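PDB 6TZ0: viral structural protein 4 from Bombyx mori cytoplasmic polyhedrosis virus, which binds GTP, probably hydrolyses it through a P-loop, and probably accompanies the viral RNA-dependent RNA polymerase inside the capsid during transcription. Local coordinates for residues B[73-84]-B[135-146]. Sequence-based numbering, arbitrary orientation.
Sequences YADMITLGNTKV and YKALTEMSTLIE
Helix 73-79 and helix 136-146 run almost parallel past Ile77 and Ile145, their axes 10.4 Å apart and 7° from exact alignment. Met76 packs as a knob into a hole of helix 136-146, and the chain 80-84 turns back along that helix. This is the outer part of an N-terminal helical region, far from the GTP sites. Helix 41-60 touches the pair through Ile52, which meets Ile77, and through His59, which meets Ala137.

The hole is formed by Leu138, Met141, Ser142 and Ile145. The Met76 chain bends at chi3 (66°), and its CE turns in to lie 3.7 Å from Met141 CG. Met76 SD rests 3.9 Å from Leu138 CD2. Leu138 CD2 also stands over the centre of the Tyr73 ring in a CH-pi contact, 3.8 Å from the centroid. Met141 CE comes to the edge of this ring, near its plane. Tyr73 OH reaches past to Ala137 CB. Ile145 CD1 packs on Ile77 CG1 at 3.8 Å.

Gly80 has positive phi, and from Thr82 to Val84 the chain is extended. The side chains of Val84 and Thr139 cross at about a right angle, with Val84 CG1 3.7 Å from Thr139 CG2. Ser142 holds OG anti to its own backbone N, chi1 178°, and there OG accepts a hydrogen bond from Val84 N at 3.0 Å.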
loop_
_atom_site.group_PDB
_atom_site.type_symbol
_atom_site.label_atom_id
_atom_site.label_comp_id
_atom_site.label_asym_id
_atom_site.label_seq_id
_atom_site.Cartn_x
_atom_site.Cartn_y
_atom_site.Cartn_z
ATOM N N TYR B 73 36.101 -12.557 -7.502
ATOM C CA TYR B 73 36.878 -12.796 -6.285
ATOM C C TYR B 73 36.664 -14.205 -5.748
ATOM O O TYR B 73 37.617 -14.856 -5.300
ATOM C CB TYR B 73 36.509 -11.777 -5.203
ATOM C CG TYR B 73 37.106 -10.392 -5.324
ATOM C CD1 TYR B 73 38.412 -10.143 -4.923
ATOM C CD2 TYR B 73 36.347 -9.322 -5.773
ATOM C CE1 TYR B 73 38.952 -8.881 -5.009
ATOM C CE2 TYR B 73 36.881 -8.057 -5.862
ATOM C CZ TYR B 73 38.182 -7.844 -5.478
ATOM O OH TYR B 73 38.710 -6.581 -5.565
ATOM N N ALA B 74 35.420 -14.689 -5.795
ATOM C CA ALA B 74 35.112 -16.031 -5.319
ATOM C C ALA B 74 35.801 -17.092 -6.160
ATOM O O ALA B 74 36.340 -18.061 -5.617
ATOM C CB ALA B 74 33.600 -16.246 -5.318
ATOM N N ASP B 75 35.825 -16.909 -7.483
ATOM C CA ASP B 75 36.507 -17.865 -8.350
ATOM C C ASP B 75 38.013 -17.849 -8.127
ATOM O O ASP B 75 38.633 -18.914 -8.023
ATOM C CB ASP B 75 36.187 -17.573 -9.812
ATOM C CG ASP B 75 34.739 -17.823 -10.147
ATOM O OD1 ASP B 75 34.096 -18.630 -9.449
ATOM O OD2 ASP B 75 34.245 -17.218 -11.120
ATOM N N MET B 76 38.601 -16.654 -8.002
ATOM C CA MET B 76 40.044 -16.533 -7.815
ATOM C C MET B 76 40.503 -17.127 -6.493
ATOM O O MET B 76 41.574 -17.736 -6.422
ATOM C CB MET B 76 40.447 -15.068 -7.894
ATOM C CG MET B 76 40.322 -14.480 -9.262
ATOM S SD MET B 76 40.449 -12.703 -9.235
ATOM C CE MET B 76 42.130 -12.586 -8.724
ATOM N N ILE B 77 39.717 -16.967 -5.433
ATOM C CA ILE B 77 40.161 -17.480 -4.145
ATOM C C ILE B 77 39.811 -18.955 -3.995
ATOM O O ILE B 77 40.671 -19.778 -3.667
ATOM C CB ILE B 77 39.574 -16.642 -2.998
ATOM C CG1 ILE B 77 40.057 -15.199 -3.104
ATOM C CG2 ILE B 77 39.994 -17.216 -1.667
ATOM C CD1 ILE B 77 39.295 -14.246 -2.243
ATOM N N THR B 78 38.549 -19.316 -4.234
ATOM C CA THR B 78 38.077 -20.654 -3.910
ATOM C C THR B 78 38.411 -21.654 -5.008
ATOM O O THR B 78 38.803 -22.787 -4.718
ATOM C CB THR B 78 36.572 -20.603 -3.650
ATOM O OG1 THR B 78 36.307 -19.677 -2.593
ATOM C CG2 THR B 78 36.038 -21.959 -3.243
ATOM N N LEU B 79 38.272 -21.265 -6.272
ATOM C CA LEU B 79 38.609 -22.180 -7.348
ATOM C C LEU B 79 40.065 -22.067 -7.754
ATOM O O LEU B 79 40.683 -23.076 -8.105
ATOM C CB LEU B 79 37.715 -21.913 -8.555
ATOM C CG LEU B 79 36.227 -22.145 -8.341
ATOM C CD1 LEU B 79 35.463 -21.688 -9.554
ATOM C CD2 LEU B 79 35.957 -23.601 -8.074
ATOM N N GLY B 80 40.626 -20.865 -7.698
ATOM C CA GLY B 80 42.008 -20.652 -8.069
ATOM C C GLY B 80 42.297 -20.804 -9.543
ATOM O O GLY B 80 43.407 -21.195 -9.907
ATOM N N ASN B 81 41.333 -20.498 -10.409
ATOM C CA ASN B 81 41.489 -20.754 -11.837
ATOM C C ASN B 81 41.530 -19.498 -12.697
ATOM O O ASN B 81 41.357 -19.599 -13.916
ATOM C CB ASN B 81 40.375 -21.677 -12.340
ATOM C CG ASN B 81 38.980 -21.125 -12.096
ATOM O OD1 ASN B 81 38.799 -20.048 -11.542
ATOM N ND2 ASN B 81 37.981 -21.872 -12.530
ATOM N N THR B 82 41.735 -18.323 -12.114
ATOM C CA THR B 82 41.607 -17.082 -12.863
ATOM C C THR B 82 42.854 -16.235 -12.681
ATOM O O THR B 82 43.277 -15.985 -11.551
ATOM C CB THR B 82 40.368 -16.308 -12.419
ATOM O OG1 THR B 82 39.210 -17.139 -12.557
ATOM C CG2 THR B 82 40.184 -15.063 -13.261
ATOM N N LYS B 83 43.442 -15.805 -13.793
ATOM C CA LYS B 83 44.560 -14.873 -13.797
ATOM C C LYS B 83 44.124 -13.596 -14.497
ATOM O O LYS B 83 43.696 -13.635 -15.653
ATOM C CB LYS B 83 45.775 -15.472 -14.505
ATOM C CG LYS B 83 46.402 -16.648 -13.794
ATOM C CD LYS B 83 47.583 -17.179 -14.580
ATOM C CE LYS B 83 48.193 -18.393 -13.903
ATOM N NZ LYS B 83 49.326 -18.951 -14.693
ATOM N N VAL B 84 44.224 -12.471 -13.799
ATOM C CA VAL B 84 43.933 -11.162 -14.372
ATOM C C VAL B 84 45.253 -10.417 -14.479
ATOM O O VAL B 84 45.940 -10.214 -13.471
ATOM C CB VAL B 84 42.916 -10.378 -13.531
ATOM C CG1 VAL B 84 42.609 -9.050 -14.181
ATOM C CG2 VAL B 84 41.642 -11.179 -13.342
ATOM N N TYR B 135 39.923 -2.817 -13.061
ATOM C CA TYR B 135 40.448 -4.149 -12.796
ATOM C C TYR B 135 41.754 -4.128 -12.016
ATOM O O TYR B 135 42.483 -5.118 -12.031
ATOM C CB TYR B 135 40.657 -4.908 -14.106
ATOM C CG TYR B 135 39.397 -5.376 -14.779
ATOM C CD1 TYR B 135 38.765 -6.537 -14.367
ATOM C CD2 TYR B 135 38.847 -4.668 -15.837
ATOM C CE1 TYR B 135 37.614 -6.978 -14.982
ATOM C CE2 TYR B 135 37.692 -5.099 -16.459
ATOM C CZ TYR B 135 37.081 -6.257 -16.025
ATOM O OH TYR B 135 35.933 -6.694 -16.640
ATOM N N LYS B 136 42.066 -3.025 -11.338
ATOM C CA LYS B 136 43.350 -2.917 -10.650
ATOM C C LYS B 136 43.404 -3.819 -9.422
ATOM O O LYS B 136 44.415 -4.498 -9.177
ATOM C CB LYS B 136 43.599 -1.463 -10.261
ATOM C CG LYS B 136 44.916 -1.222 -9.562
ATOM C CD LYS B 136 45.116 0.254 -9.305
ATOM C CE LYS B 136 44.186 0.741 -8.210
ATOM N NZ LYS B 136 44.432 2.167 -7.873
ATOM N N ALA B 137 42.314 -3.847 -8.652
ATOM C CA ALA B 137 42.245 -4.675 -7.456
ATOM C C ALA B 137 42.277 -6.157 -7.800
ATOM O O ALA B 137 42.888 -6.958 -7.079
ATOM C CB ALA B 137 40.981 -4.336 -6.676
ATOM N N LEU B 138 41.638 -6.537 -8.907
ATOM C CA LEU B 138 41.676 -7.922 -9.349
ATOM C C LEU B 138 43.063 -8.327 -9.829
ATOM O O LEU B 138 43.461 -9.475 -9.630
ATOM C CB LEU B 138 40.634 -8.153 -10.440
ATOM C CG LEU B 138 39.176 -8.068 -9.991
ATOM C CD1 LEU B 138 38.241 -8.163 -11.172
ATOM C CD2 LEU B 138 38.854 -9.146 -8.981
ATOM N N THR B 139 43.824 -7.404 -10.429
ATOM C CA THR B 139 45.207 -7.715 -10.778
ATOM C C THR B 139 46.071 -7.898 -9.542
ATOM O O THR B 139 46.953 -8.764 -9.520
ATOM C CB THR B 139 45.811 -6.628 -11.663
ATOM O OG1 THR B 139 45.662 -5.349 -11.035
ATOM C CG2 THR B 139 45.187 -6.627 -13.034
ATOM N N GLU B 140 45.843 -7.084 -8.509
ATOM C CA GLU B 140 46.606 -7.227 -7.272
ATOM C C GLU B 140 46.304 -8.555 -6.577
ATOM O O GLU B 140 47.226 -9.270 -6.149
ATOM C CB GLU B 140 46.304 -6.041 -6.361
ATOM C CG GLU B 140 47.093 -5.997 -5.082
ATOM C CD GLU B 140 46.811 -4.742 -4.289
ATOM O OE1 GLU B 140 46.019 -3.906 -4.772
ATOM O OE2 GLU B 140 47.368 -4.589 -3.184
ATOM N N MET B 141 45.020 -8.920 -6.502
ATOM C CA MET B 141 44.635 -10.216 -5.953
ATOM C C MET B 141 45.145 -11.370 -6.811
ATOM O O MET B 141 45.513 -12.422 -6.276
ATOM C CB MET B 141 43.113 -10.277 -5.806
ATOM C CG MET B 141 42.587 -11.558 -5.177
ATOM S SD MET B 141 43.053 -11.791 -3.460
ATOM C CE MET B 141 41.866 -10.725 -2.671
ATOM N N SER B 142 45.226 -11.175 -8.130
ATOM C CA SER B 142 45.737 -12.213 -9.016
ATOM C C SER B 142 47.223 -12.447 -8.807
ATOM O O SER B 142 47.665 -13.598 -8.756
ATOM C CB SER B 142 45.449 -11.836 -10.464
ATOM O OG SER B 142 45.969 -12.806 -11.348
ATOM N N THR B 143 48.005 -11.374 -8.666
ATOM C CA THR B 143 49.428 -11.550 -8.403
ATOM C C THR B 143 49.678 -12.114 -7.015
ATOM O O THR B 143 50.705 -12.762 -6.793
ATOM C CB THR B 143 50.188 -10.236 -8.578
ATOM O OG1 THR B 143 49.677 -9.255 -7.671
ATOM C CG2 THR B 143 50.062 -9.733 -9.998
ATOM N N LEU B 144 48.768 -11.882 -6.066
ATOM C CA LEU B 144 48.957 -12.507 -4.759
ATOM C C LEU B 144 48.624 -13.997 -4.780
ATOM O O LEU B 144 49.362 -14.804 -4.209
ATOM C CB LEU B 144 48.148 -11.765 -3.692
ATOM C CG LEU B 144 48.213 -12.287 -2.256
ATOM C CD1 LEU B 144 48.398 -11.173 -1.296
ATOM C CD2 LEU B 144 46.893 -12.914 -1.920
ATOM N N ILE B 145 47.528 -14.383 -5.437
ATOM C CA ILE B 145 47.121 -15.789 -5.441
ATOM C C ILE B 145 48.014 -16.620 -6.361
ATOM O O ILE B 145 48.282 -17.793 -6.071
ATOM C CB ILE B 145 45.622 -15.889 -5.797
ATOM C CG1 ILE B 145 44.789 -15.289 -4.672
ATOM C CG2 ILE B 145 45.143 -17.318 -6.013
ATOM C CD1 ILE B 145 43.330 -15.194 -4.988
ATOM N N GLU B 146 48.539 -16.021 -7.436
ATOM C CA GLU B 146 49.415 -16.736 -8.359
ATOM C C GLU B 146 50.714 -17.170 -7.696
ATOM O O GLU B 146 51.236 -18.247 -7.998
ATOM C CB GLU B 146 49.713 -15.847 -9.565
ATOM C CG GLU B 146 50.512 -16.508 -10.660
ATOM C CD GLU B 146 50.796 -15.572 -11.809
ATOM O OE1 GLU B 146 50.392 -14.393 -11.727
ATOM O OE2 GLU B 146 51.424 -16.012 -12.794
#